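PDB 3D3Y: peptidase M16 C-terminal domain-containing protein from Enterococcus faecalis, which is of unknown function but belongs to the M16 peptidase family and is predicted to bind a metal ion. Local coordinates for residues A[21-26]-A[97-102]; A[50-55]-A[133-138]; A[265-270]-A[382-387]; A[324-329]-A[415-420]. All blocks are in the same frame, centred on the assembly; numbering follows the deposited sequence.

In the fold
The four contacts are spread over the two alpha/beta halves of an M16-like chain. Interactions 1 and 2 belong to the first half. Interaction 1 lies at one end of its six-stranded sheet and interaction 2 between two of its helices, with centres about 30 Å apart. Strand 24-34 and helix 40-52 follow each other and so connect them. Interactions 3 and 4 belong to the second half, with its five-stranded sheet. Their centres are about 36 Å apart and their nearest atoms about 17 Å. Interactions 1 and 4 lie on opposite sides of the chain's centre, about 55 Å apart between centres. None of the four touches another. A 1,2-ethanediol molecule, probably from the crystallisation liquor, sits at interaction 3.

Interaction 1. Residues A[21-26]-A[97-102]; sequences KYKTVR and DHYLQD
Lys23 meets Tyr99 at the end of the six-stranded mixed sheet in the first alpha/beta half of this M16-like chain. Lys23 lies just before strand 24-34. Tyr99 closes a short 3-10 turn after the antiparallel neighbour, strand 85-95. The contact therefore spans two adjacent strand ends on the surface.

The two side chains cross at about a right angle. In Lys23, CG lies opposite the carbonyl carbon (chi1 -61°), and the chain then runs straight to CE. It passes across the phenol end of the ring on the way. Lys23 CB is 3.5 Å from Tyr99 CE2, and Lys23 CG is 3.6 Å from Tyr99 CZ. The approach is oblique, so the aliphatic part brushes the ring without stacking on it. The last torsion turns the amine back (chi4 -73°) to the hydroxyl it has just passed.

Tyr99 points from the 3-10 turn toward Lys23, and its ring also grazes the backbone. Tyr99 CD2 is 3.6 Å from Lys23 O. His98 CD2 lies 3.5 Å above one face of the Tyr99 ring, offset toward its rim. The turn itself is closed by a backbone bond from Leu100 N to Asp97 O. Asp97 OD1 is bonded to Ser103 and Val105, which tie the turn to the start of helix 105-118. On the other side, Lys23 pairs through its backbone with Asn96.

Both side chains are exposed and also touch a crystal neighbour, so lattice contacts may influence their conformations. The one polar link between the segments runs from Lys23 NZ, as donor, to Tyr99 OH at 3.2 Å.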
# COMPACT_ATOMS: atom_id res chain seq x y z
N LYS A 21 -12.33 -14.80 -17.85
CA LYS A 21 -11.84 -15.55 -16.72
C LYS A 21 -12.82 -15.50 -15.54
O LYS A 21 -12.85 -16.42 -14.72
CB LYS A 21 -10.46 -15.03 -16.30
CG LYS A 21 -9.72 -15.86 -15.25
CD LYS A 21 -8.20 -15.57 -15.24
CE LYS A 21 -7.50 -16.22 -14.02
NZ LYS A 21 -6.06 -16.60 -14.30
N TYR A 22 -13.64 -14.45 -15.49
CA TYR A 22 -14.53 -14.17 -14.34
C TYR A 22 -16.01 -14.05 -14.68
O TYR A 22 -16.35 -13.69 -15.80
CB TYR A 22 -14.07 -12.91 -13.61
CG TYR A 22 -12.60 -12.99 -13.25
CD1 TYR A 22 -12.16 -13.84 -12.22
CD2 TYR A 22 -11.65 -12.24 -13.95
CE1 TYR A 22 -10.80 -13.93 -11.88
CE2 TYR A 22 -10.30 -12.33 -13.63
CZ TYR A 22 -9.88 -13.18 -12.61
OH TYR A 22 -8.54 -13.26 -12.29
N LYS A 23 -16.87 -14.30 -13.70
CA LYS A 23 -18.32 -14.18 -13.86
C LYS A 23 -18.80 -12.82 -13.36
O LYS A 23 -19.97 -12.48 -13.48
CB LYS A 23 -19.03 -15.31 -13.10
CG LYS A 23 -18.68 -16.70 -13.57
CD LYS A 23 -19.50 -17.74 -12.81
CE LYS A 23 -18.98 -19.12 -13.06
NZ LYS A 23 -19.31 -19.58 -14.44
N THR A 24 -17.88 -12.06 -12.76
CA THR A 24 -18.18 -10.72 -12.31
C THR A 24 -17.28 -9.73 -13.02
O THR A 24 -16.31 -10.11 -13.69
CB THR A 24 -17.94 -10.54 -10.81
OG1 THR A 24 -16.55 -10.78 -10.53
CG2 THR A 24 -18.85 -11.48 -9.99
N VAL A 25 -17.59 -8.44 -12.81
CA VAL A 25 -16.88 -7.33 -13.41
C VAL A 25 -16.36 -6.46 -12.26
O VAL A 25 -17.13 -6.09 -11.38
CB VAL A 25 -17.79 -6.51 -14.32
CG1 VAL A 25 -17.04 -5.30 -14.87
CG2 VAL A 25 -18.30 -7.39 -15.48
N ARG A 26 -15.06 -6.22 -12.24
CA ARG A 26 -14.47 -5.38 -11.21
C ARG A 26 -14.30 -4.01 -11.82
O ARG A 26 -13.91 -3.89 -12.99
CB ARG A 26 -13.10 -5.90 -10.83
CG ARG A 26 -13.07 -7.35 -10.52
CD ARG A 26 -13.02 -7.55 -9.05
NE ARG A 26 -13.16 -8.97 -8.72
CZ ARG A 26 -13.48 -9.40 -7.50
NH1 ARG A 26 -13.66 -8.50 -6.52
NH2 ARG A 26 -13.61 -10.71 -7.27
N ASP A 97 -23.91 -9.14 -16.72
CA ASP A 97 -25.27 -9.28 -17.32
C ASP A 97 -25.60 -10.69 -17.78
O ASP A 97 -26.77 -11.09 -17.79
CB ASP A 97 -25.47 -8.34 -18.53
CG ASP A 97 -25.65 -6.89 -18.13
OD1 ASP A 97 -26.46 -6.57 -17.22
OD2 ASP A 97 -24.97 -6.05 -18.76
N HIS A 98 -24.57 -11.44 -18.18
CA HIS A 98 -24.74 -12.81 -18.66
C HIS A 98 -25.45 -13.69 -17.62
O HIS A 98 -26.19 -14.61 -17.99
CB HIS A 98 -23.38 -13.40 -19.08
CG HIS A 98 -23.45 -14.83 -19.55
ND1 HIS A 98 -23.77 -15.19 -20.84
CD2 HIS A 98 -23.21 -15.99 -18.89
CE1 HIS A 98 -23.74 -16.51 -20.96
NE2 HIS A 98 -23.40 -17.02 -19.79
N TYR A 99 -25.28 -13.38 -16.34
CA TYR A 99 -25.81 -14.22 -15.26
C TYR A 99 -27.08 -13.66 -14.65
O TYR A 99 -27.62 -14.23 -13.69
CB TYR A 99 -24.74 -14.45 -14.18
CG TYR A 99 -23.58 -15.22 -14.74
CD1 TYR A 99 -23.64 -16.60 -14.89
CD2 TYR A 99 -22.44 -14.56 -15.18
CE1 TYR A 99 -22.58 -17.31 -15.45
CE2 TYR A 99 -21.38 -15.25 -15.73
CZ TYR A 99 -21.45 -16.62 -15.86
OH TYR A 99 -20.38 -17.30 -16.40
N LEU A 100 -27.56 -12.55 -15.22
CA LEU A 100 -28.75 -11.86 -14.73
C LEU A 100 -29.88 -11.88 -15.78
O LEU A 100 -29.64 -12.16 -16.97
CB LEU A 100 -28.37 -10.42 -14.34
CG LEU A 100 -27.16 -10.26 -13.40
CD1 LEU A 100 -26.71 -8.81 -13.34
CD2 LEU A 100 -27.48 -10.73 -12.00
N GLN A 101 -31.10 -11.59 -15.33
CA GLN A 101 -32.29 -11.72 -16.16
C GLN A 101 -32.64 -10.47 -16.99
O GLN A 101 -32.52 -10.47 -18.23
CB GLN A 101 -33.48 -12.21 -15.32
CG GLN A 101 -34.53 -13.02 -16.09
CD GLN A 101 -33.93 -14.05 -17.06
OE1 GLN A 101 -32.87 -14.65 -16.80
NE2 GLN A 101 -34.62 -14.27 -18.19
N ASP A 102 -33.09 -9.41 -16.34
CA ASP A 102 -33.37 -8.18 -17.07
C ASP A 102 -32.56 -7.11 -16.42
O ASP A 102 -32.98 -6.50 -15.44
CB ASP A 102 -34.86 -7.82 -17.04
CG ASP A 102 -35.75 -8.92 -17.59
OD1 ASP A 102 -35.81 -9.13 -18.83
OD2 ASP A 102 -36.40 -9.58 -16.75

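Interaction 2. Residues A[50-55]-A[133-138]; sequences METNSL and QREKEN
Thr52 and Arg134 make the direct hydrogen bond of this contact. Arg134 NH2 donates to Thr52 OG1 at 3.2 Å, with an N-H...O angle of 148°. The hydroxyl lies close to the guanidinium plane, at its edge. Thr52 OG1 is anti to its own backbone N (chi1 -176°), which turns it to the arginine. The arginine chain bends at chi3 to bring its NH2 across.

The salt bridge is internal to segment 133-138. Arg134 NH2 is 2.8 Å from Glu135 OE2. The same nitrogen thus serves both the carboxylate and the threonine hydroxyl, which helps fix the rotation of the guanidinium group. Arg134 NE has a further, long and weak ion pair with Glu130.

A water is modelled between Thr52 OG1 and Arg134 NH1, its bond to NH1 being weak. Its distance to Asn53 ND2 is too short to be trusted, so that link is doubtful. Asn53 is held mainly by Asn121 at OD1 and by Thr131 at ND2. Its amide is steeply inclined to the guanidinium, with the planes 77° apart.

Van der Waals contact comes from Thr52 and Glu135, whose side chains approach from opposite directions. Thr52 CG2 is 4.0 Å from Glu135 CG. Glu135 also packs on Leu45, Ser48 and Leu49 of helix 40-52.

The contact joins the last turn of helix 40-52 to helix 129-148. In active M16 peptidases the zinc is held by HXXEH on one helix and a glutamate on a later one. Helices 40-52 and 129-148 are probably the counterparts of these two, although helix 40-52 has no HXXEH.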
# COMPACT_ATOMS: atom_id res chain seq x y z
N MSE A 50 -17.19 9.24 1.86
CA MSE A 50 -17.82 9.00 0.56
C MSE A 50 -18.38 7.59 0.44
O MSE A 50 -19.25 7.33 -0.40
CB MSE A 50 -16.84 9.32 -0.56
CG MSE A 50 -16.52 10.83 -0.58
SE MSE A 50 -15.28 11.20 -2.02
CE MSE A 50 -16.30 10.50 -3.53
N GLU A 51 -17.91 6.68 1.30
CA GLU A 51 -18.35 5.29 1.29
C GLU A 51 -19.64 5.07 2.09
O GLU A 51 -20.47 4.23 1.71
CB GLU A 51 -17.23 4.43 1.91
CG GLU A 51 -17.50 2.96 1.98
CD GLU A 51 -16.36 2.23 2.71
OE1 GLU A 51 -16.21 2.43 3.93
OE2 GLU A 51 -15.61 1.48 2.06
N THR A 52 -19.80 5.79 3.20
CA THR A 52 -20.84 5.49 4.18
C THR A 52 -22.24 5.88 3.69
O THR A 52 -23.21 5.16 3.95
CB THR A 52 -20.51 6.11 5.54
OG1 THR A 52 -21.49 5.74 6.52
CG2 THR A 52 -20.42 7.64 5.47
N ASN A 53 -22.32 7.02 3.00
CA ASN A 53 -23.57 7.51 2.42
C ASN A 53 -23.26 8.58 1.39
O ASN A 53 -22.10 9.02 1.27
CB ASN A 53 -24.59 7.97 3.50
CG ASN A 53 -24.10 9.14 4.35
OD1 ASN A 53 -23.60 10.13 3.81
ND2 ASN A 53 -24.28 9.04 5.69
N SER A 54 -24.27 9.00 0.63
CA SER A 54 -24.10 10.08 -0.34
C SER A 54 -25.35 10.97 -0.29
O SER A 54 -26.29 10.66 0.43
CB SER A 54 -23.85 9.52 -1.75
OG SER A 54 -25.03 8.93 -2.29
N LEU A 55 -25.36 12.03 -1.08
CA LEU A 55 -26.51 12.95 -1.08
C LEU A 55 -27.85 12.23 -1.28
O LEU A 55 -28.84 12.52 -0.59
CB LEU A 55 -26.36 13.99 -2.18
CG LEU A 55 -27.36 15.13 -2.16
CD1 LEU A 55 -27.10 16.02 -0.93
CD2 LEU A 55 -27.27 15.92 -3.47
N GLN A 133 -19.17 13.69 12.03
CA GLN A 133 -18.69 13.42 13.38
C GLN A 133 -18.52 11.92 13.64
O GLN A 133 -17.51 11.50 14.22
CB GLN A 133 -19.65 14.06 14.37
CG GLN A 133 -19.54 13.64 15.83
CD GLN A 133 -20.93 13.61 16.43
OE1 GLN A 133 -21.74 12.71 16.11
NE2 GLN A 133 -21.25 14.61 17.26
N ARG A 134 -19.50 11.11 13.21
CA ARG A 134 -19.41 9.66 13.31
C ARG A 134 -18.14 9.11 12.64
O ARG A 134 -17.42 8.31 13.25
CB ARG A 134 -20.64 8.99 12.71
CG ARG A 134 -20.52 7.44 12.61
CD ARG A 134 -21.88 6.74 12.38
NE ARG A 134 -22.79 7.50 11.50
CZ ARG A 134 -22.73 7.53 10.16
NH1 ARG A 134 -23.61 8.25 9.48
NH2 ARG A 134 -21.80 6.84 9.50
N GLU A 135 -17.88 9.53 11.40
CA GLU A 135 -16.71 9.00 10.66
C GLU A 135 -15.38 9.49 11.22
O GLU A 135 -14.37 8.75 11.20
CB GLU A 135 -16.79 9.33 9.16
CG GLU A 135 -17.91 8.59 8.39
CD GLU A 135 -17.98 7.12 8.75
OE1 GLU A 135 -16.92 6.48 8.85
OE2 GLU A 135 -19.09 6.59 8.96
N LYS A 136 -15.37 10.72 11.71
CA LYS A 136 -14.19 11.28 12.37
C LYS A 136 -13.85 10.45 13.64
O LYS A 136 -12.70 10.04 13.84
CB LYS A 136 -14.40 12.74 12.72
CG LYS A 136 -13.13 13.41 13.31
CD LYS A 136 -13.30 14.93 13.51
CE LYS A 136 -12.04 15.52 14.17
NZ LYS A 136 -12.16 17.04 14.34
N GLU A 137 -14.86 10.24 14.49
CA GLU A 137 -14.75 9.39 15.67
C GLU A 137 -14.30 7.97 15.30
O GLU A 137 -13.45 7.42 16.00
CB GLU A 137 -16.09 9.34 16.41
CG GLU A 137 -16.46 10.63 17.14
CD GLU A 137 -17.89 10.63 17.70
OE1 GLU A 137 -18.68 9.68 17.45
OE2 GLU A 137 -18.23 11.61 18.38
N ASN A 138 -14.85 7.39 14.22
CA ASN A 138 -14.46 6.04 13.75
C ASN A 138 -13.00 5.98 13.33
O ASN A 138 -12.29 5.05 13.69
CB ASN A 138 -15.31 5.54 12.57
CG ASN A 138 -16.74 5.19 12.96
OD1 ASN A 138 -17.07 5.20 14.14
ND2 ASN A 138 -17.59 4.91 11.98
O HOH W 1 -24.45 6.81 6.83

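Interaction 3. Residues A[265-270]-A[382-387]; sequences IYYGDS and PQTMLT. With EDO (1,2-ethanediol), chain H.
This is a surface contact between two loops of the second alpha/beta half, made by Tyr267 and Gly268 against Thr384. The loop 265-270 leads from strand 255-262 to helix 272-284. The segment 382-387 lies between helices 368-380 and 388-397.

Tyr267 and Thr384 cross at about a right angle. The Thr384 hydroxyl comes at the edge of the Tyr267 ring, near its plane, with OG1 3.2 Å from Tyr267 CE2. Thr384 CB follows at 3.7 Å from the same Tyr267 CE2. Tyr267 CG is anti to the backbone N (chi1 -173°), which brings the CE2 edge of the ring to Thr384. Phe311 and Tyr272 also meet this ring, Tyr272 edge-to-face.

Tyr267 is the second residue of a type II turn from Tyr266 to Asp269. Gly268 takes its third position with a positive phi of 82°, which suits glycine. Gly268 CA is 4.4 Å from Thr384 CG2. Asp269 N bonds back to Tyr266 O at 2.9 Å. Tyr266 N in turn donates to Asp269 OD2 at 2.8 Å, reaching it from above the carboxylate plane. A 1,2-ethanediol bonds weakly through its O2 to Asp269 OD1, on the side of the turn away from Thr384, but its modelled position is doubtful.

A water donates to Thr384 OG1 at 3.1 Å. It also lies beside Tyr267 OH, but that distance is too short to be relied on. The main partner of Thr384 OG1 is the carbonyl of Met381. A carbonyl can only accept, so the hydroxyl gives its proton there. It therefore probably presents its oxygen to the C-H edge of the tyrosine.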
# COMPACT_ATOMS: atom_id res chain seq x y z
N ILE A 265 17.42 0.27 -4.12
CA ILE A 265 16.95 -0.65 -5.16
C ILE A 265 15.44 -0.53 -5.35
O ILE A 265 14.68 -0.64 -4.39
CB ILE A 265 17.34 -2.12 -4.87
CG1 ILE A 265 18.88 -2.30 -4.87
CG2 ILE A 265 16.69 -3.07 -5.89
CD1 ILE A 265 19.30 -3.58 -4.15
N TYR A 266 15.02 -0.36 -6.60
CA TYR A 266 13.62 -0.04 -6.92
C TYR A 266 13.02 -1.03 -7.87
O TYR A 266 13.73 -1.77 -8.56
CB TYR A 266 13.49 1.39 -7.47
CG TYR A 266 13.85 2.42 -6.41
CD1 TYR A 266 12.86 3.04 -5.66
CD2 TYR A 266 15.18 2.72 -6.14
CE1 TYR A 266 13.19 3.96 -4.66
CE2 TYR A 266 15.53 3.64 -5.14
CZ TYR A 266 14.53 4.25 -4.41
OH TYR A 266 14.85 5.15 -3.43
N TYR A 267 11.69 -1.04 -7.92
CA TYR A 267 10.94 -1.85 -8.83
C TYR A 267 11.49 -1.59 -10.24
O TYR A 267 11.68 -0.44 -10.61
CB TYR A 267 9.49 -1.41 -8.77
CG TYR A 267 8.53 -2.25 -9.54
CD1 TYR A 267 7.95 -3.38 -8.97
CD2 TYR A 267 8.18 -1.89 -10.83
CE1 TYR A 267 7.02 -4.15 -9.70
CE2 TYR A 267 7.26 -2.62 -11.57
CZ TYR A 267 6.69 -3.75 -11.01
OH TYR A 267 5.76 -4.43 -11.77
N GLY A 268 11.77 -2.64 -10.99
CA GLY A 268 12.35 -2.48 -12.33
C GLY A 268 13.86 -2.25 -12.43
O GLY A 268 14.40 -2.15 -13.54
N ASP A 269 14.55 -2.18 -11.29
CA ASP A 269 16.03 -2.00 -11.28
C ASP A 269 16.76 -3.32 -11.52
O ASP A 269 16.21 -4.39 -11.27
CB ASP A 269 16.51 -1.46 -9.93
CG ASP A 269 16.39 0.06 -9.81
OD1 ASP A 269 16.02 0.71 -10.80
OD2 ASP A 269 16.66 0.59 -8.69
N SER A 270 18.01 -3.23 -11.95
CA SER A 270 18.88 -4.37 -12.16
C SER A 270 18.91 -5.41 -11.02
O SER A 270 18.77 -6.61 -11.30
CB SER A 270 20.29 -3.86 -12.45
OG SER A 270 20.25 -3.04 -13.64
N PRO A 382 5.55 1.46 -17.98
CA PRO A 382 5.25 0.60 -19.12
C PRO A 382 6.36 -0.35 -19.49
O PRO A 382 6.11 -1.35 -20.15
CB PRO A 382 5.03 1.60 -20.27
CG PRO A 382 4.72 2.89 -19.61
CD PRO A 382 5.54 2.88 -18.36
N GLN A 383 7.59 -0.06 -19.11
CA GLN A 383 8.65 -0.93 -19.58
C GLN A 383 9.37 -1.67 -18.49
O GLN A 383 10.48 -2.15 -18.67
CB GLN A 383 9.56 -0.22 -20.59
CG GLN A 383 8.90 -0.21 -22.01
CD GLN A 383 9.47 0.83 -22.97
OE1 GLN A 383 10.60 0.68 -23.49
NE2 GLN A 383 8.67 1.86 -23.26
N THR A 384 8.68 -1.79 -17.36
CA THR A 384 9.09 -2.66 -16.28
C THR A 384 8.32 -3.96 -16.41
O THR A 384 8.40 -4.81 -15.54
CB THR A 384 8.80 -2.02 -14.92
OG1 THR A 384 7.38 -1.98 -14.72
CG2 THR A 384 9.32 -0.61 -14.90
N MSE A 385 7.58 -4.11 -17.52
CA MSE A 385 6.61 -5.20 -17.75
C MSE A 385 7.27 -6.54 -17.89
O MSE A 385 8.13 -6.73 -18.77
CB MSE A 385 5.84 -4.96 -19.04
CG MSE A 385 4.90 -3.78 -19.00
SE MSE A 385 3.63 -3.76 -20.48
CE MSE A 385 3.00 -5.63 -20.45
N LEU A 386 6.85 -7.49 -17.06
CA LEU A 386 7.39 -8.85 -17.12
C LEU A 386 6.24 -9.86 -17.15
O LEU A 386 5.28 -9.72 -16.40
CB LEU A 386 8.34 -9.10 -15.95
CG LEU A 386 9.86 -9.16 -16.21
CD1 LEU A 386 10.35 -8.32 -17.39
CD2 LEU A 386 10.70 -8.86 -15.02
N THR A 387 6.33 -10.84 -18.04
CA THR A 387 5.33 -11.89 -18.05
C THR A 387 5.57 -12.77 -16.83
O THR A 387 6.62 -12.68 -16.19
CB THR A 387 5.38 -12.75 -19.33
OG1 THR A 387 6.58 -13.56 -19.33
CG2 THR A 387 5.33 -11.88 -20.57
C1 EDO H . 20.33 0.19 -11.46
O1 EDO H . 21.31 -0.74 -11.00
C2 EDO H . 19.38 -0.62 -12.31
O2 EDO H . 18.32 0.20 -12.77
O HOH W 2 5.12 -4.00 -14.17

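Interaction 4. Residues A[324-329]-A[415-420]; sequences KNRNQV and IFFLEG
The Phe417 ring has Arg326 on one face and Glu419 on the other. Arg326 CD lies 4.2 Å from the ring centroid, 24° off the normal, and makes a CH-pi contact over the face. It sits toward the rim, 3.8 Å from Phe417 CD2. On the opposite face, Glu419 CB is 3.6 Å above the ring plane, also offset toward the rim.

The Arg326 guanidinium meets Phe417 CD2 and Asn327 OD1 at its edge. Phe417 CD2 lies near its plane, 3.8 Å from Arg326 NE. The guanidinium and ring planes are 73° apart, so the charged group does not stack on the phenyl. Asn327 OD1 takes a bond from Arg326 NH1 at 3.0 Å, almost in line with its C=O. Ile415 CG2 approaches obliquely, 3.8 Å from Arg326 NH2.

The contact lays the first turn of helix 326-341 against strand 411-421, on one face of the five-stranded mixed sheet of the second M16-like half. That strand runs between 244-251 and 255-262. Its alternate residues Ile415, Phe417 and Glu419 point toward the helix, while Phe416 turns to the other face, where helix 150-162 packs. Leu257 of strand 255-262 lies beside Arg326, Ile415 and Phe417.

Arg326 CG is anti to the backbone N (chi1 169°), and the chain stays extended to NE. This carries its methylenes obliquely across the phenyl face and takes the guanidinium past it. There Arg326 NH2 forms a salt bridge with Glu245 on strand 244-251. Glu245 and the neighbouring Asn327 thus hold the group through two different nitrogens. Glu419 OE1 has its own salt bridge with Arg249.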
# COMPACT_ATOMS: atom_id res chain seq x y z
N LYS A 324 17.10 -5.57 27.67
CA LYS A 324 18.49 -5.75 28.15
C LYS A 324 19.47 -6.30 27.08
O LYS A 324 20.69 -6.11 27.20
CB LYS A 324 18.55 -6.58 29.44
CG LYS A 324 18.40 -8.09 29.25
CD LYS A 324 18.66 -8.92 30.54
CE LYS A 324 20.17 -9.07 30.90
NZ LYS A 324 20.42 -9.78 32.25
N ASN A 325 18.93 -6.92 26.04
CA ASN A 325 19.72 -7.58 24.99
C ASN A 325 19.92 -6.72 23.72
O ASN A 325 20.38 -7.22 22.69
CB ASN A 325 19.09 -8.94 24.64
CG ASN A 325 19.12 -9.94 25.80
OD1 ASN A 325 20.13 -10.08 26.49
ND2 ASN A 325 18.03 -10.69 25.98
N ARG A 326 19.57 -5.42 23.81
CA ARG A 326 19.59 -4.54 22.64
C ARG A 326 20.91 -4.61 21.86
O ARG A 326 20.92 -4.88 20.65
CB ARG A 326 19.30 -3.10 23.05
CG ARG A 326 19.55 -2.05 21.96
CD ARG A 326 19.86 -0.63 22.53
NE ARG A 326 19.71 0.41 21.50
CZ ARG A 326 20.68 0.82 20.67
NH1 ARG A 326 21.90 0.29 20.74
NH2 ARG A 326 20.42 1.76 19.76
N ASN A 327 22.02 -4.39 22.57
CA ASN A 327 23.33 -4.32 21.92
C ASN A 327 23.75 -5.67 21.38
O ASN A 327 24.27 -5.76 20.26
CB ASN A 327 24.39 -3.72 22.85
CG ASN A 327 24.05 -2.28 23.25
OD1 ASN A 327 23.63 -1.47 22.41
ND2 ASN A 327 24.19 -1.96 24.54
N GLN A 328 23.50 -6.74 22.13
CA GLN A 328 23.82 -8.07 21.61
C GLN A 328 22.98 -8.46 20.39
O GLN A 328 23.50 -9.08 19.45
CB GLN A 328 23.67 -9.14 22.69
CG GLN A 328 24.26 -10.45 22.28
CD GLN A 328 24.33 -11.42 23.42
OE1 GLN A 328 24.08 -11.07 24.58
NE2 GLN A 328 24.68 -12.68 23.10
N VAL A 329 21.70 -8.11 20.38
CA VAL A 329 20.88 -8.34 19.20
C VAL A 329 21.41 -7.52 18.00
O VAL A 329 21.47 -8.03 16.89
CB VAL A 329 19.38 -8.02 19.45
CG1 VAL A 329 18.57 -8.10 18.12
CG2 VAL A 329 18.76 -8.98 20.50
N ILE A 415 17.90 3.34 13.68
CA ILE A 415 17.56 2.28 14.61
C ILE A 415 16.53 2.89 15.56
O ILE A 415 16.77 3.96 16.14
CB ILE A 415 18.78 1.86 15.49
CG1 ILE A 415 19.89 1.22 14.66
CG2 ILE A 415 18.32 0.94 16.67
CD1 ILE A 415 21.20 1.15 15.39
N PHE A 416 15.40 2.21 15.72
CA PHE A 416 14.42 2.68 16.69
C PHE A 416 14.24 1.61 17.75
O PHE A 416 14.02 0.43 17.42
CB PHE A 416 13.07 3.00 16.03
CG PHE A 416 12.02 3.47 17.02
CD1 PHE A 416 12.04 4.76 17.51
CD2 PHE A 416 11.07 2.57 17.52
CE1 PHE A 416 11.08 5.18 18.46
CE2 PHE A 416 10.12 2.96 18.47
CZ PHE A 416 10.12 4.27 18.94
N PHE A 417 14.34 2.03 19.00
CA PHE A 417 14.25 1.14 20.15
C PHE A 417 13.07 1.56 21.03
O PHE A 417 13.05 2.67 21.58
CB PHE A 417 15.58 1.19 20.90
CG PHE A 417 15.66 0.32 22.14
CD1 PHE A 417 15.10 -0.95 22.17
CD2 PHE A 417 16.36 0.78 23.26
CE1 PHE A 417 15.21 -1.77 23.31
CE2 PHE A 417 16.47 -0.03 24.42
CZ PHE A 417 15.90 -1.31 24.43
N LEU A 418 12.06 0.69 21.14
CA LEU A 418 10.94 0.97 22.03
C LEU A 418 11.19 0.15 23.27
O LEU A 418 11.07 -1.08 23.24
CB LEU A 418 9.58 0.61 21.40
CG LEU A 418 8.31 1.01 22.17
CD1 LEU A 418 8.10 2.55 22.12
CD2 LEU A 418 7.12 0.34 21.57
N GLU A 419 11.58 0.84 24.34
CA GLU A 419 12.14 0.18 25.49
C GLU A 419 11.11 0.04 26.59
O GLU A 419 10.56 1.04 27.08
CB GLU A 419 13.37 0.93 26.00
CG GLU A 419 14.03 0.28 27.23
CD GLU A 419 15.34 0.96 27.64
OE1 GLU A 419 15.37 2.20 27.65
OE2 GLU A 419 16.32 0.25 27.95
N GLY A 420 10.87 -1.21 26.98
CA GLY A 420 9.89 -1.50 28.00
C GLY A 420 10.36 -1.02 29.36
O GLY A 420 11.53 -1.21 29.72